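Local coordinates for mandelate racemase/muconate lactonizing protein (Paenibacillus sp., PDB 3V5C) that probably dehydrates galacturonate as a magnesium-dependent lyase of the enolase superfamily, at residues P268-W273 and L282-I287; D46-T51 and E96-D101; D138-A143 and R176-W181. The protein carries 1 engineered substitution. All coordinates share one frame; numbering follows the deposited sequence.

The three contacts sample different parts of an enolase-type fold. Contact 1 lies within the barrel wall; the side chain of Leu270 is about 6 Å from the magnesium ion, which Glu238 and Asp261 bind. Contact 2, in the N-terminal domain, has its centre about 25 Å from that of contact 1, yet the two touch, and so link the domains: Ile286 O and Tyr97 OH are 2.7 Å apart, a probable hydrogen bond, and Ile287 CD1 packs on the same ring. Contact 3 stands apart at the surface, centre to centre about 30 Å from contact 1 and about 42 Å from contact 2; contacts 2 and 3 lie on opposite sides of the chain's centre.

Contact 1 of 3, residues P268-W273 and L282-I287; sequences PHLIEW and LQYDII
Tyr284 slots its phenol end between Leu270 and Ile271; no hydrogen bond crosses between the segments, and carbon atoms pack round the phenol end. The hydroxyl carries the closest approaches: Ile271 CG1 lies 3.5 Å from Tyr284 OH, and Leu270 CD2 lies 3.7 Å from the same oxygen. Behind it, Ile271 CD1 comes to 4.1 Å from Tyr284 CE2, the two side chains crossing obliquely, whereas Leu270 and Tyr284 run past each other in opposite senses. Leu270 has a second partner in Leu282, with Leu270 CD2 at 3.8 Å from Leu282 CD1. Leu270 CG stands anti to the backbone N (chi1 179°), which helps carry the CD2 branch into the angle between Leu282 and the tyrosine hydroxyl. Replacing Tyr284 by an alanine is likely to open a gap beside the first turn of helix 270-275 and leave Ile271 CG1 and CD1 without their aromatic neighbour. Helix 291-303 adds to the apolar layer: Leu297 touches both Ile271 and Tyr284, and Leu301 touches Leu282.

Polar bonds act on the loop beyond the tyrosine. Asp285 OD2 receives Ile287 N at 2.9 Å, from above the carboxylate plane, which makes an Asx turn, and it also accepts from Trp288 N. With OD1 bonded to His311 ND1, both carboxylate oxygens are engaged and the group's rotation is fixed.

Topologically, helix 270-275 links strand 258-261 to the parallel strand 281-282, a beta-alpha-beta crossover of the enolase-superfamily barrel. Asp285 and His311, following successive strands at the magnesium-binding end, resemble the His-Asp dyad of mandelate racemase relatives.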
loop_
_atom_site.group_PDB
_atom_site.type_symbol
_atom_site.label_atom_id
_atom_site.label_comp_id
_atom_site.label_asym_id
_atom_site.label_seq_id
_atom_site.Cartn_x
_atom_site.Cartn_y
_atom_site.Cartn_z
ATOM N N PRO A 268 -17.352 2.614 -9.405
ATOM C CA PRO A 268 -17.934 1.316 -9.038
ATOM C C PRO A 268 -17.807 0.270 -10.136
ATOM O O PRO A 268 -18.034 -0.912 -9.853
ATOM C CB PRO A 268 -19.425 1.640 -8.835
ATOM C CG PRO A 268 -19.503 3.101 -8.699
ATOM C CD PRO A 268 -18.365 3.672 -9.489
ATOM N N HIS A 269 -17.488 0.693 -11.362
ATOM C CA HIS A 269 -17.384 -0.227 -12.495
ATOM C C HIS A 269 -15.945 -0.543 -12.897
ATOM O O HIS A 269 -15.710 -1.198 -13.917
ATOM C CB HIS A 269 -18.140 0.338 -13.707
ATOM C CG HIS A 269 -19.609 0.497 -13.470
ATOM N ND1 HIS A 269 -20.423 1.244 -14.294
ATOM C CD2 HIS A 269 -20.413 -0.009 -12.505
ATOM C CE1 HIS A 269 -21.663 1.201 -13.839
ATOM N NE2 HIS A 269 -21.683 0.448 -12.753
ATOM N N LEU A 270 -14.985 -0.093 -12.089
ATOM C CA LEU A 270 -13.566 -0.233 -12.450
ATOM C C LEU A 270 -13.128 -1.667 -12.720
ATOM O O LEU A 270 -12.430 -1.930 -13.684
ATOM C CB LEU A 270 -12.654 0.408 -11.395
ATOM C CG LEU A 270 -11.148 0.293 -11.661
ATOM C CD1 LEU A 270 -10.800 0.961 -12.986
ATOM C CD2 LEU A 270 -10.328 0.925 -10.523
ATOM N N ILE A 271 -13.558 -2.595 -11.872
ATOM C CA ILE A 271 -13.154 -3.974 -12.055
ATOM C C ILE A 271 -13.748 -4.532 -13.335
ATOM O O ILE A 271 -13.069 -5.203 -14.099
ATOM C CB ILE A 271 -13.463 -4.827 -10.810
ATOM C CG1 ILE A 271 -12.530 -4.408 -9.668
ATOM C CG2 ILE A 271 -13.245 -6.304 -11.117
ATOM C CD1 ILE A 271 -13.010 -4.849 -8.299
ATOM N N GLU A 272 -15.014 -4.213 -13.601
ATOM C CA GLU A 272 -15.625 -4.574 -14.870
ATOM C C GLU A 272 -14.788 -4.052 -16.058
ATOM O O GLU A 272 -14.458 -4.805 -16.986
ATOM C CB GLU A 272 -17.068 -4.061 -14.913
ATOM C CG GLU A 272 -17.806 -4.389 -16.192
ATOM C CD GLU A 272 -19.264 -3.948 -16.163
ATOM O OE1 GLU A 272 -19.747 -3.524 -15.089
ATOM O OE2 GLU A 272 -19.927 -4.029 -17.222
ATOM N N TRP A 273 -14.416 -2.777 -16.027
ATOM C CA TRP A 273 -13.559 -2.227 -17.072
ATOM C C TRP A 273 -12.238 -2.990 -17.186
ATOM O O TRP A 273 -11.761 -3.262 -18.287
ATOM C CB TRP A 273 -13.271 -0.751 -16.801
ATOM C CG TRP A 273 -14.511 0.085 -16.734
ATOM C CD1 TRP A 273 -15.770 -0.272 -17.150
ATOM C CD2 TRP A 273 -14.625 1.406 -16.197
ATOM N NE1 TRP A 273 -16.653 0.754 -16.904
ATOM C CE2 TRP A 273 -15.971 1.798 -16.332
ATOM C CE3 TRP A 273 -13.709 2.317 -15.652
ATOM C CZ2 TRP A 273 -16.428 3.048 -15.913
ATOM C CZ3 TRP A 273 -14.163 3.549 -15.225
ATOM C CH2 TRP A 273 -15.508 3.913 -15.370
ATOM N N LEU A 282 -4.819 -3.168 -10.359
ATOM C CA LEU A 282 -5.820 -2.581 -9.461
ATOM C C LEU A 282 -5.184 -2.179 -8.141
ATOM O O LEU A 282 -4.398 -2.937 -7.559
ATOM C CB LEU A 282 -6.963 -3.558 -9.204
ATOM C CG LEU A 282 -7.986 -3.749 -10.332
ATOM C CD1 LEU A 282 -8.609 -2.405 -10.737
ATOM C CD2 LEU A 282 -7.372 -4.451 -11.530
ATOM N N GLN A 283 -5.553 -1.007 -7.641
ATOM C CA GLN A 283 -4.791 -0.403 -6.553
ATOM C C GLN A 283 -5.625 0.050 -5.377
ATOM O O GLN A 283 -5.288 1.034 -4.729
ATOM C CB GLN A 283 -3.971 0.783 -7.099
ATOM C CG GLN A 283 -3.057 0.388 -8.264
ATOM C CD GLN A 283 -2.266 1.572 -8.778
ATOM O OE1 GLN A 283 -2.836 2.547 -9.261
ATOM N NE2 GLN A 283 -0.942 1.494 -8.667
ATOM N N TYR A 284 -6.693 -0.686 -5.077
ATOM C CA TYR A 284 -7.418 -0.446 -3.833
ATOM C C TYR A 284 -6.471 -0.444 -2.642
ATOM O O TYR A 284 -5.495 -1.181 -2.588
ATOM C CB TYR A 284 -8.552 -1.466 -3.643
ATOM C CG TYR A 284 -9.483 -1.454 -4.817
ATOM C CD1 TYR A 284 -10.537 -0.566 -4.858
ATOM C CD2 TYR A 284 -9.270 -2.286 -5.910
ATOM C CE1 TYR A 284 -11.391 -0.516 -5.960
ATOM C CE2 TYR A 284 -10.109 -2.245 -7.017
ATOM C CZ TYR A 284 -11.157 -1.359 -7.033
ATOM O OH TYR A 284 -11.995 -1.336 -8.131
ATOM N N ASP A 285 -6.762 0.426 -1.689
ATOM C CA ASP A 285 -5.870 0.664 -0.554
ATOM C C ASP A 285 -5.865 -0.512 0.441
ATOM O O ASP A 285 -6.888 -1.180 0.656
ATOM C CB ASP A 285 -6.294 1.980 0.118
ATOM C CG ASP A 285 -5.421 2.371 1.310
ATOM O OD1 ASP A 285 -4.397 3.061 1.094
ATOM O OD2 ASP A 285 -5.805 2.071 2.463
ATOM N N ILE A 286 -4.693 -0.748 1.026
ATOM C CA ILE A 286 -4.436 -1.871 1.934
ATOM C C ILE A 286 -5.143 -1.746 3.292
ATOM O O ILE A 286 -5.328 -2.746 3.996
ATOM C CB ILE A 286 -2.913 -2.062 2.107
ATOM C CG1 ILE A 286 -2.595 -3.338 2.873
ATOM C CG2 ILE A 286 -2.296 -0.851 2.818
ATOM C CD1 ILE A 286 -3.052 -4.601 2.186
ATOM N N ILE A 287 -5.522 -0.528 3.667
ATOM C CA ILE A 287 -6.251 -0.274 4.909
ATOM C C ILE A 287 -7.766 -0.182 4.637
ATOM O O ILE A 287 -8.578 -0.771 5.354
ATOM C CB ILE A 287 -5.790 1.025 5.593
ATOM C CG1 ILE A 287 -4.268 1.067 5.762
ATOM C CG2 ILE A 287 -6.486 1.205 6.951
ATOM C CD1 ILE A 287 -3.710 -0.041 6.618
#

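Contact 2 of 3, residues D46-T51 and E96-D101; sequences DIARIT and EYPVLD
Pro98 meets strand 42-52 first, turning its CB and CG toward Ala48 and Ile50. Its CG lies 3.7 Å from the carbonyl oxygen Ala48 O and 3.9 Å from Ala48 CB, while its CB comes within 3.6 Å of Ile50 CG2. Ile50 and the proline cross at about a right angle, and the same methyl, Ile50 CG2, also rests 3.6 Å from the backbone oxygen Pro98 O. A proline has no N-H to give to the preceding helical turn, and the helix is kinked here, where the N of Tyr97 and of Pro98 both lack a bond to the turn before. One residue on, Val99 touches with a single branch: Val99 CG2 sits 4.0 Å from Ile50 CD1. The isoleucine reaches both helix residues because CG1 is anti to the backbone N (chi1 -167°), which sends CD1 toward the valine and puts CG2 between N and the carbonyl carbon, against the proline. Further along, Asp101 secures the helix to the fold, OD2 taking Tyr58 N and OD1 taking Phe365 N.

Strand and helix axes approach to 7.9 Å and cross at -46°. Helix 92-107 thus covers one face of the antiparallel sheet of the N-terminal domain, where strand 42-52 runs between strands 14-30 and 55-60, while Arg49 points away from it and packs on helix 371-380.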
loop_
_atom_site.group_PDB
_atom_site.type_symbol
_atom_site.label_atom_id
_atom_site.label_comp_id
_atom_site.label_asym_id
_atom_site.label_seq_id
_atom_site.Cartn_x
_atom_site.Cartn_y
_atom_site.Cartn_z
ATOM N N ASP A 46 -3.040 4.918 13.346
ATOM C CA ASP A 46 -4.018 4.530 14.362
ATOM C C ASP A 46 -3.935 3.015 14.601
ATOM O O ASP A 46 -3.976 2.205 13.658
ATOM C CB ASP A 46 -5.430 4.914 13.925
ATOM C CG ASP A 46 -5.688 6.415 13.972
ATOM O OD1 ASP A 46 -4.803 7.179 14.431
ATOM O OD2 ASP A 46 -6.805 6.818 13.558
ATOM N N ILE A 47 -3.791 2.633 15.864
ATOM C CA ILE A 47 -3.544 1.242 16.215
ATOM C C ILE A 47 -4.553 0.786 17.258
ATOM O O ILE A 47 -4.950 1.562 18.122
ATOM C CB ILE A 47 -2.114 1.099 16.790
ATOM C CG1 ILE A 47 -1.073 1.284 15.678
ATOM C CG2 ILE A 47 -1.926 -0.233 17.523
ATOM C CD1 ILE A 47 -1.044 0.170 14.678
ATOM N N ALA A 48 -4.982 -0.464 17.157
ATOM C CA ALA A 48 -5.710 -1.090 18.249
ATOM C C ALA A 48 -4.923 -2.278 18.778
ATOM O O ALA A 48 -4.218 -2.968 18.039
ATOM C CB ALA A 48 -7.099 -1.540 17.800
ATOM N N ARG A 49 -5.078 -2.524 20.071
ATOM C CA ARG A 49 -4.534 -3.684 20.733
ATOM C C ARG A 49 -5.742 -4.500 21.215
ATOM O O ARG A 49 -6.575 -3.991 21.969
ATOM C CB ARG A 49 -3.677 -3.230 21.918
ATOM C CG ARG A 49 -3.109 -4.345 22.787
ATOM C CD ARG A 49 -1.984 -3.791 23.686
ATOM N NE ARG A 49 -2.472 -2.974 24.799
ATOM C CZ ARG A 49 -1.705 -2.150 25.520
ATOM N NH1 ARG A 49 -2.227 -1.471 26.534
ATOM N NH2 ARG A 49 -0.419 -1.999 25.227
ATOM N N ILE A 50 -5.865 -5.735 20.751
ATOM C CA ILE A 50 -6.981 -6.583 21.185
ATOM C C ILE A 50 -6.451 -7.672 22.109
ATOM O O ILE A 50 -5.354 -8.191 21.910
ATOM C CB ILE A 50 -7.736 -7.193 19.968
ATOM C CG1 ILE A 50 -9.076 -7.818 20.382
ATOM C CG2 ILE A 50 -6.857 -8.207 19.201
ATOM C CD1 ILE A 50 -9.978 -8.162 19.185
ATOM N N THR A 51 -7.227 -8.026 23.131
ATOM C CA THR A 51 -6.829 -9.123 24.008
ATOM C C THR A 51 -7.897 -10.198 23.916
ATOM O O THR A 51 -9.070 -9.919 24.148
ATOM C CB THR A 51 -6.729 -8.664 25.470
ATOM O OG1 THR A 51 -5.799 -7.570 25.586
ATOM C CG2 THR A 51 -6.257 -9.823 26.349
ATOM N N GLU A 96 -9.516 -6.315 11.763
ATOM C CA GLU A 96 -8.895 -7.414 11.020
ATOM C C GLU A 96 -7.406 -7.504 11.338
ATOM O O GLU A 96 -6.849 -8.594 11.451
ATOM C CB GLU A 96 -9.090 -7.304 9.509
ATOM C CG GLU A 96 -8.411 -6.120 8.840
ATOM C CD GLU A 96 -8.788 -6.022 7.374
ATOM O OE1 GLU A 96 -8.490 -4.982 6.783
ATOM O OE2 GLU A 96 -9.371 -6.989 6.832
ATOM N N TYR A 97 -6.751 -6.359 11.465
ATOM C CA TYR A 97 -5.319 -6.408 11.676
ATOM C C TYR A 97 -4.945 -6.896 13.077
ATOM O O TYR A 97 -4.168 -7.834 13.207
ATOM C CB TYR A 97 -4.628 -5.084 11.277
ATOM C CG TYR A 97 -4.548 -4.901 9.770
ATOM C CD1 TYR A 97 -3.772 -5.763 8.994
ATOM C CD2 TYR A 97 -5.257 -3.894 9.107
ATOM C CE1 TYR A 97 -3.670 -5.644 7.628
ATOM C CE2 TYR A 97 -5.147 -3.756 7.716
ATOM C CZ TYR A 97 -4.361 -4.655 6.987
ATOM O OH TYR A 97 -4.221 -4.551 5.618
ATOM N N PRO A 98 -5.498 -6.273 14.130
ATOM C CA PRO A 98 -5.231 -6.872 15.449
ATOM C C PRO A 98 -5.644 -8.357 15.541
ATOM O O PRO A 98 -4.968 -9.126 16.229
ATOM C CB PRO A 98 -6.084 -6.028 16.411
ATOM C CG PRO A 98 -6.381 -4.738 15.651
ATOM C CD PRO A 98 -6.364 -5.078 14.191
ATOM N N VAL A 99 -6.737 -8.757 14.896
ATOM C CA VAL A 99 -7.149 -10.162 14.970
ATOM C C VAL A 99 -6.184 -11.086 14.227
ATOM O O VAL A 99 -5.797 -12.156 14.729
ATOM C CB VAL A 99 -8.604 -10.350 14.470
ATOM C CG1 VAL A 99 -8.886 -11.810 14.157
ATOM C CG2 VAL A 99 -9.559 -9.842 15.535
ATOM N N LEU A 100 -5.755 -10.673 13.048
ATOM C CA LEU A 100 -4.790 -11.481 12.320
ATOM C C LEU A 100 -3.467 -11.565 13.086
ATOM O O LEU A 100 -2.823 -12.615 13.117
ATOM C CB LEU A 100 -4.593 -10.940 10.897
ATOM C CG LEU A 100 -5.756 -11.224 9.947
ATOM C CD1 LEU A 100 -5.616 -10.380 8.697
ATOM C CD2 LEU A 100 -5.799 -12.694 9.579
ATOM N N ASP A 101 -3.036 -10.459 13.685
ATOM C CA ASP A 101 -1.806 -10.482 14.465
ATOM C C ASP A 101 -1.985 -11.436 15.638
ATOM O O ASP A 101 -1.088 -12.211 15.958
ATOM C CB ASP A 101 -1.477 -9.088 14.991
ATOM C CG ASP A 101 -0.101 -9.026 15.645
ATOM O OD1 ASP A 101 0.858 -9.526 15.039
ATOM O OD2 ASP A 101 0.013 -8.501 16.760
#

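Contact 3 of 3, residues D138-A143 and R176-W181; sequences DDLHLA and RHMPLW
His177 NE2 is held by two backbone oxygens of one loop, with a hydrogen bond to Ile36 O and a weak one to Asn33 O, which helps hold the imidazole while the base of the side chain receives Leu140. There Leu140 CD1 lies 3.8 Å from His177 CB and 4.2 Å from His177 CG, arriving obliquely to the ring, and the two side chains cross at about a right angle. The other branch of the leucine serves the next residue: Leu140 CD2 is 3.7 Å from Met178 CG and 3.8 Å from Met178 SD. In the methionine, CG anti to the carbonyl carbon (chi1 -67°) and an extended chi2 bring CG and SD beside the leucine methyl. One fork therefore straddles two consecutive residues, without any hydrogen bond between the segments.

Leu140 is presented by a type I beta turn from Asp139 to Leu142, closed by the bond from Leu142 N to Asp139 O at 3.0 Å. In the fold, this turn follows strand 126-135, and residues 176-178 lead from strand 167-170 to helix 180-198, with Pro179 at its N-cap. The contact thus joins the connections after two adjacent parallel strands of the barrel sheet. The loop that holds His177 follows strand 14-30 of the N-terminal domain, and its Ala32 touches both Leu140 and His177, consistent with the capping loop of enolase-superfamily relatives.

Next to Leu140 in the chain, the Asp139 carboxylate is shared by two arginines, OD1 forming a salt bridge with Arg173 and OD2 with Arg186. Met178 packs on both of those arginines as well, and Arg186 also bonds to Leu142 O at the end of the turn.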
loop_
_atom_site.group_PDB
_atom_site.type_symbol
_atom_site.label_atom_id
_atom_site.label_comp_id
_atom_site.label_asym_id
_atom_site.label_seq_id
_atom_site.Cartn_x
_atom_site.Cartn_y
_atom_site.Cartn_z
ATOM N N ASP A 138 9.260 17.500 -5.334
ATOM C CA ASP A 138 10.191 18.073 -4.368
ATOM C C ASP A 138 11.086 19.136 -4.993
ATOM O O ASP A 138 11.980 19.690 -4.329
ATOM C CB ASP A 138 11.023 16.948 -3.783
ATOM C CG ASP A 138 10.157 15.911 -3.085
ATOM O OD1 ASP A 138 9.347 16.319 -2.217
ATOM O OD2 ASP A 138 10.291 14.713 -3.401
ATOM N N ASP A 139 10.808 19.413 -6.260
ATOM C CA ASP A 139 11.598 20.306 -7.104
ATOM C C ASP A 139 10.916 21.636 -7.378
ATOM O O ASP A 139 11.432 22.422 -8.171
ATOM C CB ASP A 139 11.789 19.636 -8.454
ATOM C CG ASP A 139 10.459 19.303 -9.114
ATOM O OD1 ASP A 139 9.710 18.504 -8.532
ATOM O OD2 ASP A 139 10.151 19.856 -10.188
ATOM N N LEU A 140 9.756 21.889 -6.777
ATOM C CA LEU A 140 8.945 23.026 -7.210
ATOM C C LEU A 140 9.555 24.385 -6.856
ATOM O O LEU A 140 9.203 25.390 -7.476
ATOM C CB LEU A 140 7.515 22.924 -6.682
ATOM C CG LEU A 140 6.660 21.793 -7.257
ATOM C CD1 LEU A 140 5.278 21.863 -6.648
ATOM C CD2 LEU A 140 6.579 21.910 -8.765
ATOM N N HIS A 141 10.464 24.404 -5.881
ATOM C CA HIS A 141 11.140 25.636 -5.478
ATOM C C HIS A 141 12.253 26.004 -6.451
ATOM O O HIS A 141 12.816 27.100 -6.363
ATOM C CB HIS A 141 11.711 25.494 -4.072
ATOM C CG HIS A 141 12.751 24.431 -3.946
ATOM N ND1 HIS A 141 12.451 23.084 -3.989
ATOM C CD2 HIS A 141 14.089 24.512 -3.742
ATOM C CE1 HIS A 141 13.563 22.385 -3.839
ATOM N NE2 HIS A 141 14.571 23.228 -3.682
ATOM N N LEU A 142 12.569 25.092 -7.369
ATOM C CA LEU A 142 13.601 25.315 -8.381
ATOM C C LEU A 142 13.005 25.737 -9.730
ATOM O O LEU A 142 12.184 25.026 -10.327
ATOM C CB LEU A 142 14.464 24.063 -8.558
ATOM C CG LEU A 142 15.234 23.615 -7.317
ATOM C CD1 LEU A 142 15.948 22.293 -7.581
ATOM C CD2 LEU A 142 16.223 24.711 -6.869
ATOM N N ALA A 143 13.415 26.903 -10.216
ATOM C CA ALA A 143 12.910 27.382 -11.499
ATOM C C ALA A 143 13.557 26.673 -12.687
ATOM O O ALA A 143 12.967 26.591 -13.763
ATOM C CB ALA A 143 13.085 28.892 -11.611
ATOM N N ARG A 176 -1.883 21.738 -11.630
ATOM C CA ARG A 176 -2.202 22.716 -10.608
ATOM C C ARG A 176 -1.003 23.593 -10.225
ATOM O O ARG A 176 -1.124 24.811 -10.196
ATOM C CB ARG A 176 -2.742 22.019 -9.358
ATOM C CG ARG A 176 -3.017 22.985 -8.235
ATOM C CD ARG A 176 -3.677 22.325 -7.043
ATOM N NE ARG A 176 -4.018 23.351 -6.065
ATOM C CZ ARG A 176 -4.466 23.122 -4.835
ATOM N NH1 ARG A 176 -4.638 21.881 -4.389
ATOM N NH2 ARG A 176 -4.745 24.150 -4.045
ATOM N N HIS A 177 0.147 22.986 -9.931
ATOM C CA HIS A 177 1.222 23.722 -9.257
ATOM C C HIS A 177 2.191 24.533 -10.131
ATOM O O HIS A 177 2.859 25.449 -9.638
ATOM C CB HIS A 177 2.022 22.790 -8.345
ATOM C CG HIS A 177 1.184 22.080 -7.324
ATOM N ND1 HIS A 177 0.568 22.735 -6.277
ATOM C CD2 HIS A 177 0.863 20.772 -7.189
ATOM C CE1 HIS A 177 -0.102 21.861 -5.549
ATOM N NE2 HIS A 177 0.054 20.665 -6.085
ATOM N N MET A 178 2.295 24.168 -11.403
ATOM C CA MET A 178 3.124 24.883 -12.371
ATOM C C MET A 178 2.275 25.158 -13.595
ATOM O O MET A 178 1.249 24.520 -13.787
ATOM C CB MET A 178 4.313 24.021 -12.809
ATOM C CG MET A 178 5.351 23.712 -11.749
ATOM S SD MET A 178 6.734 22.821 -12.470
ATOM C CE MET A 178 7.424 24.082 -13.565
ATOM N N PRO A 179 2.702 26.100 -14.441
ATOM C CA PRO A 179 2.015 26.339 -15.710
ATOM C C PRO A 179 1.944 25.028 -16.479
ATOM O O PRO A 179 2.857 24.200 -16.415
ATOM C CB PRO A 179 2.924 27.350 -16.411
ATOM C CG PRO A 179 3.529 28.120 -15.264
ATOM C CD PRO A 179 3.805 27.054 -14.221
ATOM N N LEU A 180 0.837 24.837 -17.188
ATOM C CA LEU A 180 0.544 23.575 -17.850
ATOM C C LEU A 180 1.679 23.009 -18.707
ATOM O O LEU A 180 2.124 21.877 -18.510
ATOM C CB LEU A 180 -0.704 23.748 -18.709
ATOM C CG LEU A 180 -1.155 22.516 -19.479
ATOM C CD1 LEU A 180 -1.603 21.434 -18.515
ATOM C CD2 LEU A 180 -2.271 22.887 -20.452
ATOM N N TRP A 181 2.145 23.788 -19.672
ATOM C CA TRP A 181 3.124 23.273 -20.615
ATOM C C TRP A 181 4.507 23.081 -19.984
ATOM O O TRP A 181 5.140 22.055 -20.192
ATOM C CB TRP A 181 3.167 24.150 -21.869
ATOM C CG TRP A 181 1.808 24.239 -22.499
ATOM C CD1 TRP A 181 0.995 25.336 -22.543
ATOM C CD2 TRP A 181 1.078 23.175 -23.126
ATOM N NE1 TRP A 181 -0.184 25.028 -23.177
ATOM C CE2 TRP A 181 -0.159 23.708 -23.545
ATOM C CE3 TRP A 181 1.354 21.832 -23.384
ATOM C CZ2 TRP A 181 -1.116 22.946 -24.214
ATOM C CZ3 TRP A 181 0.396 21.070 -24.046
ATOM C CH2 TRP A 181 -0.823 21.629 -24.451
#